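Local coordinates for metallo-beta-lactamase (Simiduia agarivorans, PDB 6MFI), which is a zinc-dependent class B3 metallo-beta-lactamase, an enzyme that probably inactivates beta-lactam antibiotics by hydrolysing their four-membered ring, at residues E31-S36 and S257-R262; R51-T56 and C246-T251. All blocks are in the same frame, centred on the assembly; numbering follows the deposited sequence.

Interaction 1 of 2, residues E31-S36 and S257-R262; sequences EHWVDS and SQMRQR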
ATOM      1  N   GLU A  31       5.051   8.470  18.279  1.00 39.08           N
ATOM      2  CA  GLU A  31       6.262   8.376  19.087  1.00 37.89           C
ATOM      3  C   GLU A  31       6.396   6.986  19.690  1.00 34.83           C
ATOM      4  O   GLU A  31       7.488   6.406  19.705  1.00 35.08           O
ATOM      5  CB  GLU A  31       6.255   9.434  20.192  1.00 39.72           C
ATOM      6  CG  GLU A  31       7.414   9.285  21.170  1.00 41.28           C
ATOM      7  CD  GLU A  31       6.997   9.465  22.617  1.00 42.42           C
ATOM      8  OE1 GLU A  31       5.999  10.169  22.872  1.00 42.45           O
ATOM      9  OE2 GLU A  31       7.661   8.882  23.499  1.00 43.33           O
ATOM     10  N   HIS A  32       5.287   6.436  20.196  1.00 31.65           N
ATOM     11  CA  HIS A  32       5.288   5.056  20.661  1.00 29.01           C
ATOM     12  C   HIS A  32       5.599   4.091  19.526  1.00 25.84           C
ATOM     13  O   HIS A  32       6.202   3.037  19.757  1.00 25.36           O
ATOM     14  CB  HIS A  32       3.938   4.719  21.296  1.00 29.30           C
ATOM     15  CG  HIS A  32       3.893   3.372  21.948  1.00 29.79           C
ATOM     16  ND1 HIS A  32       4.965   2.837  22.629  1.00 30.68           N
ATOM     17  CD2 HIS A  32       2.904   2.451  22.022  1.00 29.39           C
ATOM     18  CE1 HIS A  32       4.638   1.646  23.095  1.00 30.67           C
ATOM     19  NE2 HIS A  32       3.392   1.387  22.740  1.00 29.84           N
ATOM     20  N   TRP A  33       5.203   4.434  18.297  1.00 23.80           N
ATOM     21  CA  TRP A  33       5.498   3.574  17.155  1.00 22.29           C
ATOM     22  C   TRP A  33       6.993   3.524  16.869  1.00 22.26           C
ATOM     23  O   TRP A  33       7.540   2.453  16.584  1.00 22.17           O
ATOM     24  CB  TRP A  33       4.734   4.054  15.922  1.00 21.10           C
ATOM     25  CG  TRP A  33       4.698   3.043  14.815  1.00 20.24           C
ATOM     26  CD1 TRP A  33       3.703   2.148  14.555  1.00 19.69           C
ATOM     27  CD2 TRP A  33       5.707   2.821  13.820  1.00 19.81           C
ATOM     28  NE1 TRP A  33       4.026   1.384  13.460  1.00 19.09           N
ATOM     29  CE2 TRP A  33       5.251   1.777  12.990  1.00 19.14           C
ATOM     30  CE3 TRP A  33       6.948   3.404  13.549  1.00 20.07           C
ATOM     31  CZ2 TRP A  33       5.993   1.303  11.910  1.00 18.19           C
ATOM     32  CZ3 TRP A  33       7.683   2.933  12.477  1.00 19.55           C
ATOM     33  CH2 TRP A  33       7.203   1.892  11.670  1.00 18.45           C
ATOM     34  N   VAL A  34       7.669   4.675  16.931  1.00 22.47           N
ATOM     35  CA  VAL A  34       9.115   4.698  16.723  1.00 22.72           C
ATOM     36  C   VAL A  34       9.818   3.895  17.808  1.00 23.23           C
ATOM     37  O   VAL A  34      10.807   3.197  17.547  1.00 23.54           O
ATOM     38  CB  VAL A  34       9.626   6.150  16.669  1.00 23.65           C
ATOM     39  CG1 VAL A  34      11.123   6.179  16.408  1.00 24.66           C
ATOM     40  CG2 VAL A  34       8.885   6.933  15.597  1.00 22.72           C
ATOM     41  N   ASP A  35       9.314   3.968  19.043  1.00 23.56           N
ATOM     42  CA  ASP A  35       9.900   3.188  20.126  1.00 24.63           C
ATOM     43  C   ASP A  35       9.541   1.711  20.016  1.00 23.19           C
ATOM     44  O   ASP A  35      10.278   0.858  20.526  1.00 23.57           O
ATOM     45  CB  ASP A  35       9.448   3.742  21.478  1.00 26.22           C
ATOM     46  CG  ASP A  35       9.899   5.173  21.704  1.00 28.10           C
ATOM     47  OD1 ASP A  35      10.971   5.551  21.184  1.00 28.84           O
ATOM     48  OD2 ASP A  35       9.181   5.920  22.403  1.00 28.77           O
ATOM     49  N   SER A  36       8.427   1.388  19.360  1.00 20.89           N
ATOM     50  CA  SER A  36       7.968   0.007  19.276  1.00 19.71           C
ATOM     51  C   SER A  36       8.416  -0.698  18.005  1.00 18.02           C
ATOM     52  O   SER A  36       8.594  -1.921  18.017  1.00 17.71           O
ATOM     53  CB  SER A  36       6.439  -0.053  19.362  1.00 18.95           C
ATOM     54  OG  SER A  36       5.968   0.577  20.539  1.00 20.05           O
ATOM     55  N   SER A 257       9.767   4.773   2.417  1.00 17.86           N
ATOM     56  CA  SER A 257       9.692   6.229   2.406  0.81 17.92           C
ATOM     57  C   SER A 257      10.299   6.846   3.659  1.00 19.30           C
ATOM     58  O   SER A 257      10.050   8.020   3.952  1.00 20.28           O
ATOM     59  CB  SER A 257       8.241   6.686   2.238  0.81 17.36           C
ATOM     60  OG  SER A 257       7.384   6.011   3.143  0.81 16.30           O
ATOM     61  N   GLN A 258      11.093   6.073   4.404  1.00 19.91           N
ATOM     62  CA  GLN A 258      11.718   6.536   5.643  1.00 21.97           C
ATOM     63  C   GLN A 258      10.671   7.068   6.617  1.00 21.91           C
ATOM     64  O   GLN A 258      10.863   8.096   7.272  1.00 23.04           O
ATOM     65  CB  GLN A 258      12.793   7.589   5.359  1.00 24.30           C
ATOM     66  CG  GLN A 258      13.862   7.126   4.381  1.00 25.37           C
ATOM     67  CD  GLN A 258      15.097   8.004   4.405  1.00 27.73           C
ATOM     68  OE1 GLN A 258      15.458   8.563   5.441  1.00 29.11           O
ATOM     69  NE2 GLN A 258      15.757   8.125   3.259  1.00 28.13           N
ATOM     70  N   MET A 259       9.545   6.356   6.707  1.00 20.63           N
ATOM     71  CA  MET A 259       8.453   6.786   7.576  1.00 20.30           C
ATOM     72  C   MET A 259       8.894   6.856   9.031  1.00 20.27           C
ATOM     73  O   MET A 259       8.494   7.768   9.764  1.00 20.48           O
ATOM     74  CB  MET A 259       7.260   5.841   7.429  1.00 20.08           C
ATOM     75  CG  MET A 259       5.950   6.417   7.934  1.00 21.20           C
ATOM     76  SD  MET A 259       4.575   5.279   7.695  1.00 21.52           S
ATOM     77  CE  MET A 259       4.712   4.287   9.175  1.00 21.46           C
ATOM     78  N   ARG A 260       9.714   5.899   9.470  1.00 20.67           N
ATOM     79  CA  ARG A 260      10.176   5.907  10.854  1.00 22.08           C
ATOM     80  C   ARG A 260      11.101   7.088  11.121  1.00 23.86           C
ATOM     81  O   ARG A 260      11.012   7.728  12.175  1.00 25.28           O
ATOM     82  CB  ARG A 260      10.879   4.592  11.185  1.00 22.20           C
ATOM     83  CG  ARG A 260      11.241   4.451  12.653  1.00 23.82           C
ATOM     84  CD  ARG A 260      12.113   3.233  12.900  1.00 24.55           C
ATOM     85  NE  ARG A 260      12.380   3.041  14.321  1.00 26.61           N
ATOM     86  CZ  ARG A 260      13.333   3.676  14.995  1.00 28.92           C
ATOM     87  NH1 ARG A 260      14.118   4.549  14.377  1.00 29.93           N
ATOM     88  NH2 ARG A 260      13.502   3.439  16.289  1.00 30.29           N
ATOM     89  N   GLN A 261      11.999   7.391  10.180  1.00 23.92           N
ATOM     90  CA  GLN A 261      12.888   8.534  10.360  1.00 26.17           C
ATOM     91  C   GLN A 261      12.116   9.846  10.331  1.00 26.48           C
ATOM     92  O   GLN A 261      12.391  10.749  11.129  1.00 28.16           O
ATOM     93  CB  GLN A 261      13.982   8.525   9.293  1.00 26.91           C
ATOM     94  CG  GLN A 261      14.837   7.268   9.298  1.00 27.37           C
ATOM     95  CD  GLN A 261      14.344   6.222   8.316  1.00 25.91           C
ATOM     96  OE1 GLN A 261      13.282   5.626   8.504  1.00 24.46           O
ATOM     97  NE2 GLN A 261      15.121   5.986   7.265  1.00 26.22           N
ATOM     98  N   ARG A 262      11.141   9.969   9.428  1.00 25.40           N
ATOM     99  CA  ARG A 262      10.330  11.182   9.382  1.00 26.39           C
ATOM    100  C   ARG A 262       9.513  11.349  10.658  1.00 27.53           C
ATOM    101  O   ARG A 262       9.293  12.475  11.120  1.00 28.61           O
ATOM    102  CB  ARG A 262       9.413  11.157   8.159  1.00 25.09           C
ATOM    103  CG  ARG A 262      10.139  11.247   6.828  1.00 25.04           C
ATOM    104  CD  ARG A 262       9.158  11.215   5.667  1.00 24.01           C
ATOM    105  NE  ARG A 262       8.504   9.916   5.537  1.00 22.86           N
ATOM    106  CZ  ARG A 262       7.321   9.728   4.963  1.00 22.33           C
ATOM    107  NH1 ARG A 262       6.652  10.759   4.463  1.00 23.22           N
ATOM    108  NH2 ARG A 262       6.802   8.510   4.890  1.00 20.91           N
TER

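Interaction 2 of 2, residues R51-T56 and C246-T251; sequences RVLGNT and CDLLLT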
ATOM      1  N   ARG A  51      -2.124   8.108  14.293  1.00 17.41           N
ATOM      2  CA  ARG A  51      -2.790   8.992  13.349  1.00 18.56           C
ATOM      3  C   ARG A  51      -1.770   9.617  12.407  1.00 19.18           C
ATOM      4  O   ARG A  51      -0.771  10.194  12.851  1.00 19.48           O
ATOM      5  CB  ARG A  51      -3.558  10.082  14.097  1.00 20.24           C
ATOM      6  CG  ARG A  51      -3.824  11.336  13.281  1.00 22.05           C
ATOM      7  CD  ARG A  51      -4.513  12.392  14.123  1.00 24.11           C
ATOM      8  NE  ARG A  51      -5.837  11.960  14.562  1.00 25.23           N
ATOM      9  CZ  ARG A  51      -6.975  12.504  14.144  1.00 27.39           C
ATOM     10  NH1 ARG A  51      -6.953  13.508  13.278  1.00 28.57           N
ATOM     11  NH2 ARG A  51      -8.135  12.047  14.593  1.00 27.84           N
ATOM     12  N   VAL A  52      -2.020   9.499  11.104  1.00 18.92           N
ATOM     13  CA  VAL A  52      -1.157  10.138  10.116  1.00 19.09           C
ATOM     14  C   VAL A  52      -1.517  11.611   9.967  1.00 20.41           C
ATOM     15  O   VAL A  52      -0.702  12.500  10.240  1.00 21.23           O
ATOM     16  CB  VAL A  52      -1.239   9.398   8.768  1.00 18.21           C
ATOM     17  CG1 VAL A  52      -0.395  10.107   7.721  1.00 18.26           C
ATOM     18  CG2 VAL A  52      -0.793   7.950   8.930  1.00 17.61           C
ATOM     19  N   LEU A  53      -2.751  11.889   9.539  1.00 20.88           N
ATOM     20  CA  LEU A  53      -3.243  13.253   9.390  1.00 21.83           C
ATOM     21  C   LEU A  53      -4.756  13.257   9.213  1.00 21.74           C
ATOM     22  O   LEU A  53      -5.283  12.602   8.308  1.00 21.19           O
ATOM     23  CB  LEU A  53      -2.564  13.946   8.204  1.00 22.66           C
ATOM     24  CG  LEU A  53      -2.606  15.475   8.202  1.00 24.38           C
ATOM     25  CD1 LEU A  53      -1.321  16.045   7.628  1.00 24.92           C
ATOM     26  CD2 LEU A  53      -3.813  15.991   7.432  1.00 25.15           C
ATOM     27  N   GLY A  54      -5.462  13.992  10.072  1.00 21.74           N
ATOM     28  CA  GLY A  54      -6.909  14.075  10.006  1.00 20.73           C
ATOM     29  C   GLY A  54      -7.622  12.745  10.162  1.00 19.45           C
ATOM     30  O   GLY A  54      -7.529  12.097  11.208  1.00 18.59           O
ATOM     31  N   ASN A  55      -8.343  12.332   9.125  1.00 19.55           N
ATOM     32  CA  ASN A  55      -9.113  11.097   9.147  1.00 19.81           C
ATOM     33  C   ASN A  55      -8.290   9.875   8.766  1.00 18.08           C
ATOM     34  O   ASN A  55      -8.837   8.769   8.726  1.00 17.65           O
ATOM     35  CB  ASN A  55     -10.322  11.213   8.210  1.00 21.74           C
ATOM     36  CG  ASN A  55      -9.919  11.390   6.756  1.00 23.88           C
ATOM     37  OD1 ASN A  55      -8.795  11.798   6.452  1.00 24.92           O
ATOM     38  ND2 ASN A  55     -10.836  11.079   5.849  1.00 24.44           N
ATOM     39  N   THR A  56      -6.999  10.041   8.491  1.00 17.36           N
ATOM     40  CA  THR A  56      -6.150   8.957   8.011  1.00 15.25           C
ATOM     41  C   THR A  56      -5.293   8.427   9.153  1.00 14.08           C
ATOM     42  O   THR A  56      -4.671   9.207   9.882  1.00 13.96           O
ATOM     43  CB  THR A  56      -5.264   9.435   6.859  1.00 15.44           C
ATOM     44  OG1 THR A  56      -6.087   9.797   5.743  1.00 15.46           O
ATOM     45  CG2 THR A  56      -4.299   8.340   6.432  1.00 14.54           C
ATOM     46  N   CYS A 246       1.053  15.763  -4.364  1.00 29.52           N
ATOM     47  CA  CYS A 246       1.563  14.840  -3.355  1.00 28.06           C
ATOM     48  C   CYS A 246       2.296  15.637  -2.285  1.00 28.13           C
ATOM     49  O   CYS A 246       3.411  16.112  -2.522  1.00 29.31           O
ATOM     50  CB  CYS A 246       2.474  13.815  -4.016  1.00 28.17           C
ATOM     51  SG  CYS A 246       3.395  12.720  -2.930  1.00 27.32           S
ATOM     52  N   ASP A 247       1.671  15.784  -1.118  1.00 27.22           N
ATOM     53  CA  ASP A 247       2.293  16.457   0.016  1.00 27.58           C
ATOM     54  C   ASP A 247       2.829  15.490   1.061  1.00 25.66           C
ATOM     55  O   ASP A 247       3.844  15.788   1.696  1.00 26.04           O
ATOM     56  CB  ASP A 247       1.296  17.410   0.683  1.00 28.40           C
ATOM     57  CG  ASP A 247       0.684  18.395  -0.293  1.00 30.28           C
ATOM     58  OD1 ASP A 247       1.438  18.996  -1.088  1.00 31.73           O
ATOM     59  OD2 ASP A 247      -0.553  18.568  -0.264  1.00 30.32           O
ATOM     60  N   LEU A 248       2.176  14.344   1.247  1.00 23.72           N
ATOM     61  CA  LEU A 248       2.580  13.349   2.231  1.00 22.44           C
ATOM     62  C   LEU A 248       2.656  11.994   1.544  1.00 21.39           C
ATOM     63  O   LEU A 248       1.745  11.625   0.796  1.00 21.76           O
ATOM     64  CB  LEU A 248       1.596  13.309   3.407  1.00 21.72           C
ATOM     65  CG  LEU A 248       2.053  12.693   4.733  1.00 20.77           C
ATOM     66  CD1 LEU A 248       1.273  13.299   5.884  1.00 20.77           C
ATOM     67  CD2 LEU A 248       1.895  11.177   4.729  1.00 19.68           C
ATOM     68  N   LEU A 249       3.735  11.259   1.797  1.00 20.31           N
ATOM     69  CA  LEU A 249       3.991   9.983   1.142  1.00 19.16           C
ATOM     70  C   LEU A 249       3.903   8.839   2.145  1.00 17.02           C
ATOM     71  O   LEU A 249       4.425   8.934   3.260  1.00 16.79           O
ATOM     72  CB  LEU A 249       5.368   9.976   0.469  1.00 20.17           C
ATOM     73  CG  LEU A 249       5.713   8.730  -0.349  1.00 20.68           C
ATOM     74  CD1 LEU A 249       4.862   8.658  -1.606  1.00 21.23           C
ATOM     75  CD2 LEU A 249       7.192   8.712  -0.699  1.00 21.74           C
ATOM     76  N   LEU A 250       3.241   7.758   1.735  1.00 15.64           N
ATOM     77  CA  LEU A 250       3.126   6.543   2.529  1.00 14.77           C
ATOM     78  C   LEU A 250       3.426   5.341   1.646  1.00 14.09           C
ATOM     79  O   LEU A 250       3.112   5.335   0.452  1.00 14.53           O
ATOM     80  CB  LEU A 250       1.729   6.404   3.150  1.00 14.43           C
ATOM     81  CG  LEU A 250       1.392   7.372   4.286  1.00 15.16           C
ATOM     82  CD1 LEU A 250      -0.065   7.229   4.697  1.00 14.81           C
ATOM     83  CD2 LEU A 250       2.314   7.146   5.475  1.00 15.49           C
ATOM     84  N   THR A 251       4.037   4.321   2.240  1.00 13.57           N
ATOM     85  CA  THR A 251       4.475   3.153   1.492  1.00 13.75           C
ATOM     86  C   THR A 251       4.057   1.874   2.201  1.00 13.71           C
ATOM     87  O   THR A 251       4.028   1.822   3.435  1.00 14.03           O
ATOM     88  CB  THR A 251       6.000   3.156   1.308  1.00 14.16           C
ATOM     89  OG1 THR A 251       6.640   3.356   2.575  1.00 14.18           O
ATOM     90  CG2 THR A 251       6.416   4.265   0.353  1.00 14.65           C
TER

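Interaction 1 of 2, residues E31-S36 and S257-R262
The indole of W33 meets M259 over one face, where the methyl CE sits above the rim of the six-membered ring, 4.2 Å from CZ2. R260 comes to the edge of the same ring, its CB in the ring plane and 3.8 Å from CZ3. The second flat group, the guanidinium of R260, carries V34 CG1 over its centre, with 3.6 Å between CG1 and CZ. Indole and guanidinium planes are turned 50° apart, and it is the aliphatic root of the arginine, not its charged end, that touches the tryptophan. With CG anti to the backbone N (chi1 -173°) and the chain extended as far as NE, R260 spans the gap between helix 30-36 and helix 259-265 and brings its head to the neighbouring helix. There NH2 gives a weak hydrogen bond to V34 O, 3.0 Å long and bent to 126° at the hydrogen, while NE donates to C37 O, the stronger polar partner. Two backbone carbonyls at the C-terminal end of helix 30-36 thus hold the cation, whose charge would suit the negative end of that helix dipole. V34 also leans on L263 and S264, one turn further along helix 259-265. Beyond the segments, W33 packs edge-to-face on F50 and meets Y58, so its indole links the helix to the first strands of the chain. The contact packs the N-terminal helix against the alpha/beta-beta/alpha core of the metallo-beta-lactamase fold, on the short helix that follows zinc ligand H253.

Interaction 2 of 2, residues R51-T56 and C246-T251
Strands 51-53 and 248-250 face each other across a layer of side chains, their axes 9.8 Å apart at closest approach and 140° between their directions. They belong to the two different sheets of the metallo-beta-lactamase beta-sandwich, each at an outer edge of its sheet, and meet through aliphatic groups alone. V52 does most of the touching: its CG1 lies against both methyls of L248, at 3.9 Å from CD2 and 4.0 Å from CD1, and V52 CG1 also reaches L250 CD1 at 4.2 Å. This branch is set anti to the backbone N (chi1 177°), which presents it to the two leucines. L53 adds a lighter contact through its own CD1, against L248 CD1, so that this one leucine methyl is shared by two neighbours in sequence. V52 and L53 can both point toward the other sheet because they form a classic beta bulge opposite T56, where successive residues break the usual alternation of sides. T56 O takes the backbone N of V52 at 2.9 Å and, more weakly, that of L53. L53 and T56 also bound a type II' turn, in which G54 takes the positive phi of 60° that glycine tolerates readily. On the far side of strand 248-250, L249 turns to helix 274-291, whose C275 forms a disulfide with C246. L208, on the adjoining strand 206-210, touches V52 and T56 and continues the apolar layer. The turn itself is closed by T56 N, which donates to L53 O at 3.1 Å.

How the interactions relate
The centres of interactions 1 and 2 lie about 14 Å apart, and interaction 2 is nested within the chain loop that interaction 1 closes. Helix 30-36 leads into strand 50-53, and strand 248-250 leads through H253 into helix 259-265, so the same two parts of the chain meet twice. The two also touch directly: R262 NH2 is 2.9 Å from L249 O, and M259 SD packs 3.7 Å from L250 CD2. The side chain of M259 is about 9 Å from that of zinc ligand H253, but the side chains of M259 and L250 each lie about 14 Å from a bound zinc ion, so neither contact is part of the metal site.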